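Local coordinates for erythromycin dehydratase (Saccharopolyspora erythraea, PDB 3EL6), which probably removes water from a beta-hydroxyacyl intermediate during erythromycin biosynthesis, as the dehydratase domain of a modular polyketide synthase, at residues R129-H134 and G153-G158; V210-S215 and A234-L239; G222-P227 and V257-S262; P38-A43 and A52-R57. One frame throughout, in Å; residues are numbered along the deposited sequence.

Interaction 1: residues R129-H134 and G153-G158; sequences RTIDVH and GTLAQG
Arg129 and Leu155 grip each other twice through the backbone: Leu155 N donates to Arg129 O at 2.8 Å, and Arg129 N returns a bond to Leu155 O at 3.1 Å. Two residues on, Ile131 and Gly153 repeat the exchange, Ile131 N donating to Gly153 O and Gly153 N to Ile131 O, both at 2.9 Å. Between these two hydrogen-bonded pairs sits the non-hydrogen-bonded pair Thr130 and Thr154, and a water joins their hydroxyls, 2.8 Å from Thr130 OG1 and 2.6 Å from Thr154 OG1.

The other face of this antiparallel hairpin carries Ile131 and Leu155, with Arg129 at its end. Ile131 keeps CG1 anti to the backbone N (chi1 177°), which leaves CG2 on the side of Gly153, 3.6 Å from Gly153 C and 4.1 Å from Leu155 CG. Ala86, Ala89 and Val93 of helix 79-93 pack on Ile131 and Leu155 from that side. The Arg129 chain leads away from the partner strand.

The chemistry thus divides by face: hydroxyls and water on the threonine side; on the other, hydrocarbon against helix 79-93, with the Arg129 guanidinium held beyond it by His49 O and Gly121 O. Main-chain bonds carry the polar load between.

Interaction 2: residues V210-S215 and A234-L239; sequences VYAEVS and AQTLSL
This is a buried, apolar contact of a sheet with a helically wound segment: Val210, Ala212 and Val214 of strand 209-215 turn their side chains toward Thr236 and Leu239 of segment 234-239, which continues from helix 227-235. The cross-contact is made by methyl and methylene groups. Ala212 CB meets Thr236 CG2 at 3.7 Å, with Val214 CG2 farther off at 4.4 Å from the same methyl. Thr236 can present that methyl because its first torsion (64°) tucks OG1 between the backbone N and the carbonyl carbon, where the hydroxyl bonds to Val233 O, one turn back. The threonine therefore spends its polar end on the backbone of the preceding turn and offers carbon to the strand.

At the other end Val210 and Leu239 cross at about a right angle. Val210 CG1 lies 3.9 Å from Leu239 CB and 4.0 Å from Leu239 CD1, while Val210 CG2 rests against the Leu239 backbone. Ser238, whose CB points away from the strand, bonds through OG to Gln235 O at 2.9 Å, and the same carbonyl also takes Ser238 N.

An antiparallel sheet wrapped round a helix is the hallmark of the hotdog fold, present here in the double form; the alternate residues Val210, Ala212 and Val214 supply the sheet's side of such a contact.

Interaction 3: residues G222-P227 and V257-S262; sequences GYAFHP and VTLHAS
Tyr223 opens the approach modestly, its carbonyl O lying 4.2 Å from Ser262 CB while its ring turns off toward Pro38 and His37. Ala224 does most of the work. Its methyl CB touches Leu259 CD2 at 3.7 Å, and its carbonyl oxygen gathers several neighbours: Ser262 OG stands 3.0 Å from Ala224 O, a possible hydrogen bond whose proton is not settled, and a water 3.1 Å away donates to the same oxygen. That water also donates to Ala261 O at 2.7 Å, so it ties the two backbones together beside the serine.

The segment belongs to the connection that leads from strand 209-215 into helix 227-235 of the double hotdog fold, and here it meets the end of strand 251-259 and the turn after it. Asp84 of helix 79-93 receives the N-H of Phe225 on its carboxylate.

Phe225 carries CG anti to its backbone N (chi1 -166°), which brings the ring to Leu259 so that the two side chains meet at an oblique angle. Leu259 CD1 arrives at the ring edge, near its plane, 3.7 Å from Phe225 CD1. The same ring packs on Ala292, Leu230 and Val233. Beyond it His226 takes the N-cap position of helix 227-235, its ND1 accepting from Val228 N.

Interaction 4: residues P38-A43 and A52-R57; sequences PLLLAA and AVFTGR
Leu41 and Ala42 both face Thr55, a classic beta bulge that shifts the register of this antiparallel pair by one residue. Thr55 O accepts from Leu41 N at 2.6 Å and, weakly, from Ala42 N at 3.4 Å. Thr55 N answers Ala42 O at 2.9 Å, and on the other side of the bulge Arg57 N donates to Leu39 O.

Between these bonds the strands come very close, with Leu40 CA only 3.8 Å from Gly56 CA. Gly56 has no side chain, and Leu39 O sits 3.0 Å from Gly56 CA, so the two backbones meet directly.

Side chains leave the hairpin in two groups. Leu41 CD1 lies over one face of the Arg57 guanidinium, 3.6 Å from Arg57 NH1, the two chains crossing obliquely. Arg57 reaches this place by a chain extended as far as CD and then bent at chi3 (-72°). Its NH2 bonds to Ser28 O of the second subunit, which also packs residues on Leu41, Ala42 and Thr55. Leu40 and Ala43 instead join Phe54: Ala43 CB approaches the ring obliquely, 3.5 Å from Phe54 CD2, and Leu40 CD1 lies 4.4 Å from Phe54 CD2, a looser contact. Ala89 of helix 79-93 also packs on Phe54.

One side of the hairpin thus meets the partner subunit and the other the helix: a bulged antiparallel beta hairpin at the first hotdog of the double hotdog fold.

Overall arrangement
Interactions 1 and 4 are both antiparallel hairpins held by main-chain bonds, regular in 129-134/153-158 and bulged in 38-43/52-57; helix 79-93 packs on both, and their centres lie about 15 Å apart. Interaction 4 is the more buried and is touched by the second subunit at several residues, whereas interaction 1 has an exposed, hydrated face. Interaction 2, on the opposite side of the chain's centre from both, is buried and relies mainly on apolar packing, without a hydrogen bond between its segments. Interaction 3 lies nearer the centre and mixes apolar packing with a water bridge; it touches interaction 4, Tyr223 resting on Pro38. Interactions 2 and 3 alternate along the chain, both using residues next to or on helix 227-235.

Interaction 1: residues R129-H134 and G153-G158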
loop_
_atom_site.group_PDB
_atom_site.type_symbol
_atom_site.label_atom_id
_atom_site.label_comp_id
_atom_site.label_asym_id
_atom_site.label_seq_id
_atom_site.Cartn_x
_atom_site.Cartn_y
_atom_site.Cartn_z
ATOM N N ARG A 129 5.018 -14.391 3.863
ATOM C CA ARG A 129 5.232 -13.002 3.507
ATOM C C ARG A 129 5.987 -12.256 4.604
ATOM O O ARG A 129 5.848 -12.579 5.801
ATOM C CB ARG A 129 3.898 -12.277 3.281
ATOM C CG ARG A 129 2.966 -12.897 2.255
ATOM C CD ARG A 129 1.630 -12.118 2.164
ATOM N NE ARG A 129 0.705 -12.762 1.257
ATOM C CZ ARG A 129 0.594 -12.434 -0.035
ATOM N NH1 ARG A 129 1.323 -11.438 -0.575
ATOM N NH2 ARG A 129 -0.246 -13.088 -0.812
ATOM N N THR A 130 6.763 -11.243 4.208
ATOM C CA THR A 130 7.390 -10.354 5.167
ATOM C C THR A 130 6.417 -9.311 5.655
ATOM O O THR A 130 5.607 -8.756 4.884
ATOM C CB THR A 130 8.660 -9.696 4.554
ATOM O OG1 THR A 130 9.617 -10.724 4.266
ATOM C CG2 THR A 130 9.238 -8.675 5.546
ATOM N N ILE A 131 6.493 -8.990 6.941
ATOM C CA ILE A 131 5.721 -7.873 7.434
ATOM C C ILE A 131 6.709 -6.882 8.113
ATOM O O ILE A 131 7.615 -7.271 8.848
ATOM C CB ILE A 131 4.620 -8.344 8.473
ATOM C CG1 ILE A 131 3.858 -7.146 9.054
ATOM C CG2 ILE A 131 5.294 -9.207 9.548
ATOM C CD1 ILE A 131 2.504 -7.527 9.684
ATOM N N ASP A 132 6.542 -5.613 7.815
ATOM C CA ASP A 132 7.363 -4.560 8.428
ATOM C C ASP A 132 6.483 -3.668 9.241
ATOM O O ASP A 132 5.337 -3.365 8.857
ATOM C CB ASP A 132 8.082 -3.732 7.345
ATOM C CG ASP A 132 9.168 -4.524 6.647
ATOM O OD1 ASP A 132 10.007 -5.191 7.325
ATOM O OD2 ASP A 132 9.168 -4.536 5.395
ATOM N N VAL A 133 6.992 -3.187 10.376
ATOM C CA VAL A 133 6.167 -2.283 11.138
ATOM C C VAL A 133 6.913 -0.983 11.388
ATOM O O VAL A 133 8.014 -1.020 11.921
ATOM C CB VAL A 133 5.750 -2.906 12.521
ATOM C CG1 VAL A 133 4.746 -1.969 13.221
ATOM C CG2 VAL A 133 5.167 -4.338 12.273
ATOM N N HIS A 134 6.294 0.128 11.038
ATOM C CA HIS A 134 6.897 1.461 11.199
ATOM C C HIS A 134 6.021 2.308 12.086
ATOM O O HIS A 134 4.786 2.134 12.163
ATOM C CB HIS A 134 7.110 2.180 9.836
ATOM C CG HIS A 134 8.215 1.588 8.989
ATOM N ND1 HIS A 134 8.059 0.420 8.277
ATOM C CD2 HIS A 134 9.474 2.021 8.718
ATOM C CE1 HIS A 134 9.186 0.129 7.649
ATOM N NE2 HIS A 134 10.063 1.084 7.906
ATOM N N GLY A 153 9.094 -9.054 10.537
ATOM C CA GLY A 153 8.903 -10.489 10.756
ATOM C C GLY A 153 8.339 -11.164 9.522
ATOM O O GLY A 153 8.440 -10.624 8.396
ATOM N N THR A 154 7.707 -12.311 9.744
ATOM C CA THR A 154 7.244 -13.184 8.680
ATOM C C THR A 154 5.900 -13.766 9.072
ATOM O O THR A 154 5.730 -14.200 10.227
ATOM C CB THR A 154 8.296 -14.334 8.485
ATOM O OG1 THR A 154 9.560 -13.755 8.111
ATOM C CG2 THR A 154 7.832 -15.362 7.413
ATOM N N LEU A 155 4.936 -13.739 8.145
ATOM C CA LEU A 155 3.611 -14.282 8.346
ATOM C C LEU A 155 3.577 -15.603 7.618
ATOM O O LEU A 155 4.137 -15.731 6.485
ATOM C CB LEU A 155 2.530 -13.375 7.689
ATOM C CG LEU A 155 2.490 -11.951 8.370
ATOM C CD1 LEU A 155 1.493 -11.152 7.533
ATOM C CD2 LEU A 155 1.994 -12.164 9.846
ATOM N N ALA A 156 2.892 -16.579 8.189
ATOM C CA ALA A 156 2.833 -17.908 7.531
ATOM C C ALA A 156 1.472 -18.529 7.743
ATOM O O ALA A 156 0.582 -17.974 8.392
ATOM C CB ALA A 156 3.863 -18.823 8.143
ATOM N N GLN A 157 1.355 -19.771 7.290
ATOM C CA GLN A 157 0.072 -20.462 7.259
ATOM C C GLN A 157 -0.365 -21.017 8.651
ATOM O O GLN A 157 0.467 -21.383 9.463
ATOM C CB GLN A 157 0.168 -21.667 6.287
ATOM C CG GLN A 157 0.557 -21.196 4.829
ATOM C CD GLN A 157 2.022 -21.069 4.507
ATOM O OE1 GLN A 157 2.911 -21.145 5.365
ATOM N NE2 GLN A 157 2.310 -20.883 3.191
ATOM N N GLY A 158 -1.677 -21.084 8.826
ATOM C CA GLY A 158 -2.324 -21.519 10.059
ATOM C C GLY A 158 -2.020 -22.988 10.309
ATOM O O GLY A 158 -1.765 -23.797 9.348
HETATM O O HOH W 1 10.663 -12.094 6.413
#

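Interaction 2: residues V210-S215 and A234-L239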
loop_
_atom_site.group_PDB
_atom_site.type_symbol
_atom_site.label_atom_id
_atom_site.label_comp_id
_atom_site.label_asym_id
_atom_site.label_seq_id
_atom_site.Cartn_x
_atom_site.Cartn_y
_atom_site.Cartn_z
ATOM N N VAL A 210 6.163 -22.583 34.710
ATOM C CA VAL A 210 5.367 -21.607 35.442
ATOM C C VAL A 210 3.961 -21.704 34.905
ATOM O O VAL A 210 3.782 -21.805 33.683
ATOM C CB VAL A 210 5.925 -20.184 35.179
ATOM C CG1 VAL A 210 4.954 -19.106 35.698
ATOM C CG2 VAL A 210 7.332 -20.027 35.772
ATOM N N TYR A 211 2.941 -21.694 35.780
ATOM C CA TYR A 211 1.559 -21.796 35.382
ATOM C C TYR A 211 0.947 -20.476 35.885
ATOM O O TYR A 211 1.277 -20.067 37.015
ATOM C CB TYR A 211 0.891 -22.963 36.111
ATOM C CG TYR A 211 1.595 -24.252 35.771
ATOM C CD1 TYR A 211 1.113 -25.076 34.770
ATOM C CD2 TYR A 211 2.807 -24.553 36.371
ATOM C CE1 TYR A 211 1.819 -26.249 34.407
ATOM C CE2 TYR A 211 3.524 -25.713 36.009
ATOM C CZ TYR A 211 3.021 -26.534 35.050
ATOM O OH TYR A 211 3.754 -27.658 34.714
ATOM N N ALA A 212 0.086 -19.809 35.115
ATOM C CA ALA A 212 -0.441 -18.523 35.675
ATOM C C ALA A 212 -1.867 -18.344 35.184
ATOM O O ALA A 212 -2.213 -18.832 34.128
ATOM C CB ALA A 212 0.441 -17.331 35.253
ATOM N N GLU A 213 -2.715 -17.645 35.958
ATOM C CA GLU A 213 -4.015 -17.209 35.495
ATOM C C GLU A 213 -3.803 -15.727 35.197
ATOM O O GLU A 213 -3.277 -14.999 36.038
ATOM C CB GLU A 213 -5.038 -17.355 36.628
ATOM C CG GLU A 213 -5.457 -18.845 36.814
ATOM C CD GLU A 213 -6.364 -19.064 38.004
ATOM O OE1 GLU A 213 -6.703 -18.073 38.732
ATOM O OE2 GLU A 213 -6.722 -20.251 38.211
ATOM N N VAL A 214 -4.246 -15.285 34.016
ATOM C CA VAL A 214 -3.956 -13.928 33.568
ATOM C C VAL A 214 -5.279 -13.407 33.001
ATOM O O VAL A 214 -5.918 -14.086 32.234
ATOM C CB VAL A 214 -2.881 -13.950 32.494
ATOM C CG1 VAL A 214 -2.702 -12.551 32.010
ATOM C CG2 VAL A 214 -1.545 -14.493 33.048
ATOM N N SER A 215 -5.715 -12.200 33.375
ATOM C CA SER A 215 -7.003 -11.694 32.880
ATOM C C SER A 215 -7.022 -10.164 33.027
ATOM O O SER A 215 -6.290 -9.602 33.841
ATOM C CB SER A 215 -8.234 -12.267 33.613
ATOM O OG SER A 215 -8.149 -11.949 35.019
ATOM N N ALA A 234 3.295 -12.629 28.501
ATOM C CA ALA A 234 4.744 -12.530 28.487
ATOM C C ALA A 234 5.324 -12.240 29.858
ATOM O O ALA A 234 6.485 -12.613 30.173
ATOM C CB ALA A 234 5.187 -11.430 27.460
ATOM N N GLN A 235 4.548 -11.555 30.696
ATOM C CA GLN A 235 5.032 -11.321 32.076
ATOM C C GLN A 235 5.321 -12.606 32.843
ATOM O O GLN A 235 6.082 -12.566 33.789
ATOM C CB GLN A 235 4.082 -10.442 32.880
ATOM C CG GLN A 235 4.066 -8.958 32.506
ATOM C CD GLN A 235 2.986 -8.257 33.326
ATOM O OE1 GLN A 235 2.838 -8.565 34.507
ATOM N NE2 GLN A 235 2.171 -7.391 32.682
ATOM N N THR A 236 4.744 -13.727 32.422
ATOM C CA THR A 236 4.993 -14.953 33.155
ATOM C C THR A 236 6.492 -15.296 33.135
ATOM O O THR A 236 6.978 -16.052 34.002
ATOM C CB THR A 236 4.159 -16.120 32.668
ATOM O OG1 THR A 236 4.531 -16.428 31.319
ATOM C CG2 THR A 236 2.622 -15.779 32.697
ATOM N N LEU A 237 7.240 -14.782 32.139
ATOM C CA LEU A 237 8.665 -15.091 32.072
ATOM C C LEU A 237 9.412 -14.531 33.274
ATOM O O LEU A 237 10.506 -15.020 33.612
ATOM C CB LEU A 237 9.314 -14.562 30.777
ATOM C CG LEU A 237 9.245 -15.569 29.590
ATOM C CD1 LEU A 237 7.856 -15.944 29.219
ATOM C CD2 LEU A 237 10.017 -15.043 28.311
ATOM N N SER A 238 8.855 -13.506 33.918
ATOM C CA SER A 238 9.492 -12.940 35.095
ATOM C C SER A 238 9.391 -13.849 36.333
ATOM O O SER A 238 10.120 -13.643 37.310
ATOM C CB SER A 238 8.927 -11.549 35.412
ATOM O OG SER A 238 7.637 -11.644 36.032
ATOM N N LEU A 239 8.526 -14.853 36.284
ATOM C CA LEU A 239 8.262 -15.712 37.446
ATOM C C LEU A 239 9.142 -16.969 37.501
ATOM O O LEU A 239 9.113 -17.712 38.491
ATOM C CB LEU A 239 6.796 -16.143 37.460
ATOM C CG LEU A 239 5.766 -15.004 37.532
ATOM C CD1 LEU A 239 4.343 -15.560 37.470
ATOM C CD2 LEU A 239 5.991 -14.161 38.788
#

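Interaction 3: residues G222-P227 and V257-S262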
loop_
_atom_site.group_PDB
_atom_site.type_symbol
_atom_site.label_atom_id
_atom_site.label_comp_id
_atom_site.label_asym_id
_atom_site.label_seq_id
_atom_site.Cartn_x
_atom_site.Cartn_y
_atom_site.Cartn_z
ATOM N N GLY A 222 -12.143 -6.450 18.899
ATOM C CA GLY A 222 -11.540 -6.263 17.605
ATOM C C GLY A 222 -10.058 -6.504 17.657
ATOM O O GLY A 222 -9.444 -6.611 16.602
ATOM N N TYR A 223 -9.490 -6.668 18.851
ATOM C CA TYR A 223 -8.079 -7.111 18.925
ATOM C C TYR A 223 -7.952 -8.572 18.480
ATOM O O TYR A 223 -8.899 -9.351 18.639
ATOM C CB TYR A 223 -7.459 -6.970 20.314
ATOM C CG TYR A 223 -7.341 -5.552 20.799
ATOM C CD1 TYR A 223 -6.326 -4.742 20.353
ATOM C CD2 TYR A 223 -8.245 -5.030 21.723
ATOM C CE1 TYR A 223 -6.192 -3.430 20.780
ATOM C CE2 TYR A 223 -8.112 -3.700 22.158
ATOM C CZ TYR A 223 -7.093 -2.935 21.684
ATOM O OH TYR A 223 -6.946 -1.646 22.120
ATOM N N ALA A 224 -6.778 -8.950 17.961
ATOM C CA ALA A 224 -6.551 -10.352 17.605
ATOM C C ALA A 224 -6.267 -11.072 18.892
ATOM O O ALA A 224 -6.899 -12.077 19.173
ATOM C CB ALA A 224 -5.368 -10.503 16.631
ATOM N N PHE A 225 -5.354 -10.528 19.690
ATOM C CA PHE A 225 -5.096 -10.974 21.085
ATOM C C PHE A 225 -4.837 -9.661 21.852
ATOM O O PHE A 225 -3.798 -9.032 21.674
ATOM C CB PHE A 225 -3.823 -11.827 21.171
ATOM C CG PHE A 225 -3.668 -12.607 22.498
ATOM C CD1 PHE A 225 -3.568 -13.999 22.482
ATOM C CD2 PHE A 225 -3.608 -11.941 23.734
ATOM C CE1 PHE A 225 -3.416 -14.739 23.694
ATOM C CE2 PHE A 225 -3.440 -12.644 24.947
ATOM C CZ PHE A 225 -3.367 -14.040 24.941
ATOM N N HIS A 226 -5.775 -9.246 22.689
ATOM C CA HIS A 226 -5.617 -7.962 23.421
ATOM C C HIS A 226 -4.216 -7.725 23.917
ATOM O O HIS A 226 -3.650 -8.541 24.675
ATOM C CB HIS A 226 -6.609 -7.925 24.634
ATOM C CG HIS A 226 -6.825 -6.534 25.154
ATOM N ND1 HIS A 226 -5.812 -5.784 25.670
ATOM C CD2 HIS A 226 -7.924 -5.728 25.123
ATOM C CE1 HIS A 226 -6.272 -4.583 25.998
ATOM N NE2 HIS A 226 -7.560 -4.530 25.679
ATOM N N PRO A 227 -3.577 -6.600 23.528
ATOM C CA PRO A 227 -2.169 -6.450 23.804
ATOM C C PRO A 227 -1.807 -6.264 25.274
ATOM O O PRO A 227 -0.638 -6.581 25.693
ATOM C CB PRO A 227 -1.770 -5.232 22.945
ATOM C CG PRO A 227 -3.011 -4.502 22.780
ATOM C CD PRO A 227 -4.121 -5.457 22.752
ATOM N N VAL A 257 4.065 -17.578 16.624
ATOM C CA VAL A 257 2.924 -17.222 17.438
ATOM C C VAL A 257 1.717 -17.672 16.710
ATOM O O VAL A 257 1.456 -17.223 15.569
ATOM C CB VAL A 257 2.840 -15.651 17.665
ATOM C CG1 VAL A 257 1.672 -15.391 18.622
ATOM C CG2 VAL A 257 4.191 -15.188 18.210
ATOM N N THR A 258 0.963 -18.599 17.300
ATOM C CA THR A 258 -0.260 -19.067 16.652
ATOM C C THR A 258 -1.488 -18.699 17.491
ATOM O O THR A 258 -1.449 -18.785 18.733
ATOM C CB THR A 258 -0.258 -20.634 16.451
ATOM O OG1 THR A 258 -0.448 -21.261 17.742
ATOM C CG2 THR A 258 1.089 -21.101 15.834
ATOM N N LEU A 259 -2.595 -18.374 16.828
ATOM C CA LEU A 259 -3.788 -17.927 17.463
ATOM C C LEU A 259 -4.896 -18.852 17.071
ATOM O O LEU A 259 -5.123 -19.112 15.886
ATOM C CB LEU A 259 -4.026 -16.424 17.087
ATOM C CG LEU A 259 -5.019 -15.463 17.728
ATOM C CD1 LEU A 259 -4.724 -15.336 19.237
ATOM C CD2 LEU A 259 -4.765 -14.129 17.010
ATOM N N HIS A 260 -5.594 -19.400 18.058
ATOM C CA HIS A 260 -6.702 -20.269 17.781
ATOM C C HIS A 260 -8.058 -19.713 18.198
ATOM O O HIS A 260 -9.063 -20.248 17.849
ATOM C CB HIS A 260 -6.425 -21.644 18.400
ATOM C CG HIS A 260 -5.088 -22.188 18.007
ATOM N ND1 HIS A 260 -4.868 -22.775 16.781
ATOM C CD2 HIS A 260 -3.883 -22.151 18.625
ATOM C CE1 HIS A 260 -3.594 -23.119 16.685
ATOM N NE2 HIS A 260 -2.978 -22.768 17.800
ATOM N N ALA A 261 -8.066 -18.635 18.992
ATOM C CA ALA A 261 -9.281 -18.038 19.428
ATOM C C ALA A 261 -9.010 -16.530 19.495
ATOM O O ALA A 261 -7.943 -16.130 19.953
ATOM C CB ALA A 261 -9.637 -18.571 20.827
ATOM N N SER A 262 -9.959 -15.704 19.090
ATOM C CA SER A 262 -9.761 -14.254 19.318
ATOM C C SER A 262 -10.683 -13.747 20.448
ATOM O O SER A 262 -11.603 -14.446 20.875
ATOM C CB SER A 262 -9.906 -13.425 18.009
ATOM O OG SER A 262 -8.729 -13.467 17.180
HETATM O O HOH W 2 -7.397 -13.995 21.595
#

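Interaction 4: residues P38-A43 and A52-R57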
loop_
_atom_site.group_PDB
_atom_site.type_symbol
_atom_site.label_atom_id
_atom_site.label_comp_id
_atom_site.label_asym_id
_atom_site.label_seq_id
_atom_site.Cartn_x
_atom_site.Cartn_y
_atom_site.Cartn_z
ATOM N N PRO A 38 -9.076 -2.016 16.824
ATOM C CA PRO A 38 -9.156 -0.714 17.534
ATOM C C PRO A 38 -8.044 0.307 17.229
ATOM O O PRO A 38 -8.294 1.525 17.351
ATOM C CB PRO A 38 -9.042 -1.112 19.017
ATOM C CG PRO A 38 -9.486 -2.533 19.073
ATOM C CD PRO A 38 -9.117 -3.170 17.736
ATOM N N LEU A 39 -6.834 -0.155 16.899
ATOM C CA LEU A 39 -5.701 0.743 16.649
ATOM C C LEU A 39 -5.528 1.080 15.150
ATOM O O LEU A 39 -4.755 1.968 14.790
ATOM C CB LEU A 39 -4.406 0.248 17.306
ATOM C CG LEU A 39 -4.549 -0.170 18.765
ATOM C CD1 LEU A 39 -3.207 -0.714 19.305
ATOM C CD2 LEU A 39 -5.062 1.013 19.631
ATOM N N LEU A 40 -6.295 0.439 14.295
ATOM C CA LEU A 40 -6.107 0.639 12.855
ATOM C C LEU A 40 -7.179 1.545 12.293
ATOM O O LEU A 40 -8.288 1.646 12.856
ATOM C CB LEU A 40 -6.099 -0.677 12.074
ATOM C CG LEU A 40 -4.895 -1.534 12.438
ATOM C CD1 LEU A 40 -4.959 -2.844 11.642
ATOM C CD2 LEU A 40 -3.564 -0.718 12.199
ATOM N N LEU A 41 -6.838 2.192 11.183
ATOM C CA LEU A 41 -7.711 3.171 10.567
ATOM C C LEU A 41 -8.149 2.715 9.183
ATOM O O LEU A 41 -9.350 2.716 8.873
ATOM C CB LEU A 41 -6.958 4.513 10.457
ATOM C CG LEU A 41 -6.660 5.197 11.805
ATOM C CD1 LEU A 41 -5.582 6.293 11.579
ATOM C CD2 LEU A 41 -7.964 5.708 12.399
ATOM N N ALA A 42 -7.195 2.326 8.337
ATOM C CA ALA A 42 -7.536 1.884 7.002
ATOM C C ALA A 42 -6.616 0.760 6.574
ATOM O O ALA A 42 -5.483 0.627 7.101
ATOM C CB ALA A 42 -7.334 3.027 6.029
ATOM N N ALA A 43 -7.097 -0.035 5.630
ATOM C CA ALA A 43 -6.259 -1.028 5.011
ATOM C C ALA A 43 -6.377 -0.857 3.479
ATOM O O ALA A 43 -7.472 -0.511 2.946
ATOM C CB ALA A 43 -6.672 -2.404 5.433
ATOM N N ALA A 52 -0.565 -6.000 1.453
ATOM C CA ALA A 52 -1.442 -4.986 1.905
ATOM C C ALA A 52 -0.696 -3.982 2.750
ATOM O O ALA A 52 0.349 -4.316 3.304
ATOM C CB ALA A 52 -2.596 -5.594 2.693
ATOM N N VAL A 53 -1.222 -2.753 2.837
ATOM C CA VAL A 53 -0.673 -1.753 3.756
ATOM C C VAL A 53 -1.764 -1.295 4.737
ATOM O O VAL A 53 -2.900 -1.037 4.337
ATOM C CB VAL A 53 -0.103 -0.504 3.006
ATOM C CG1 VAL A 53 0.575 0.475 3.996
ATOM C CG2 VAL A 53 0.876 -0.971 1.917
ATOM N N PHE A 54 -1.399 -1.215 6.004
ATOM C CA PHE A 54 -2.363 -0.896 7.100
ATOM C C PHE A 54 -1.911 0.352 7.794
ATOM O O PHE A 54 -0.700 0.463 8.082
ATOM C CB PHE A 54 -2.377 -2.072 8.138
ATOM C CG PHE A 54 -2.763 -3.393 7.532
ATOM C CD1 PHE A 54 -1.787 -4.268 7.016
ATOM C CD2 PHE A 54 -4.128 -3.773 7.471
ATOM C CE1 PHE A 54 -2.152 -5.502 6.421
ATOM C CE2 PHE A 54 -4.494 -5.019 6.876
ATOM C CZ PHE A 54 -3.501 -5.880 6.364
ATOM N N THR A 55 -2.828 1.285 8.078
ATOM C CA THR A 55 -2.412 2.448 8.881
ATOM C C THR A 55 -3.255 2.574 10.168
ATOM O O THR A 55 -4.392 2.112 10.211
ATOM C CB THR A 55 -2.301 3.721 8.032
ATOM O OG1 THR A 55 -1.653 3.363 6.773
ATOM C CG2 THR A 55 -1.439 4.852 8.758
ATOM N N GLY A 56 -2.633 3.081 11.215
ATOM C CA GLY A 56 -3.329 3.244 12.510
ATOM C C GLY A 56 -2.643 4.309 13.341
ATOM O O GLY A 56 -1.733 5.024 12.868
ATOM N N ARG A 57 -3.059 4.430 14.596
ATOM C CA ARG A 57 -2.601 5.531 15.428
ATOM C C ARG A 57 -2.800 5.053 16.824
ATOM O O ARG A 57 -3.783 4.378 17.065
ATOM C CB ARG A 57 -3.490 6.730 15.167
ATOM C CG ARG A 57 -2.953 8.037 15.722
ATOM C CD ARG A 57 -3.725 9.274 15.082
ATOM N NE ARG A 57 -3.355 9.505 13.662
ATOM C CZ ARG A 57 -4.199 9.699 12.631
ATOM N NH1 ARG A 57 -5.513 9.708 12.809
ATOM N NH2 ARG A 57 -3.727 9.875 11.397
#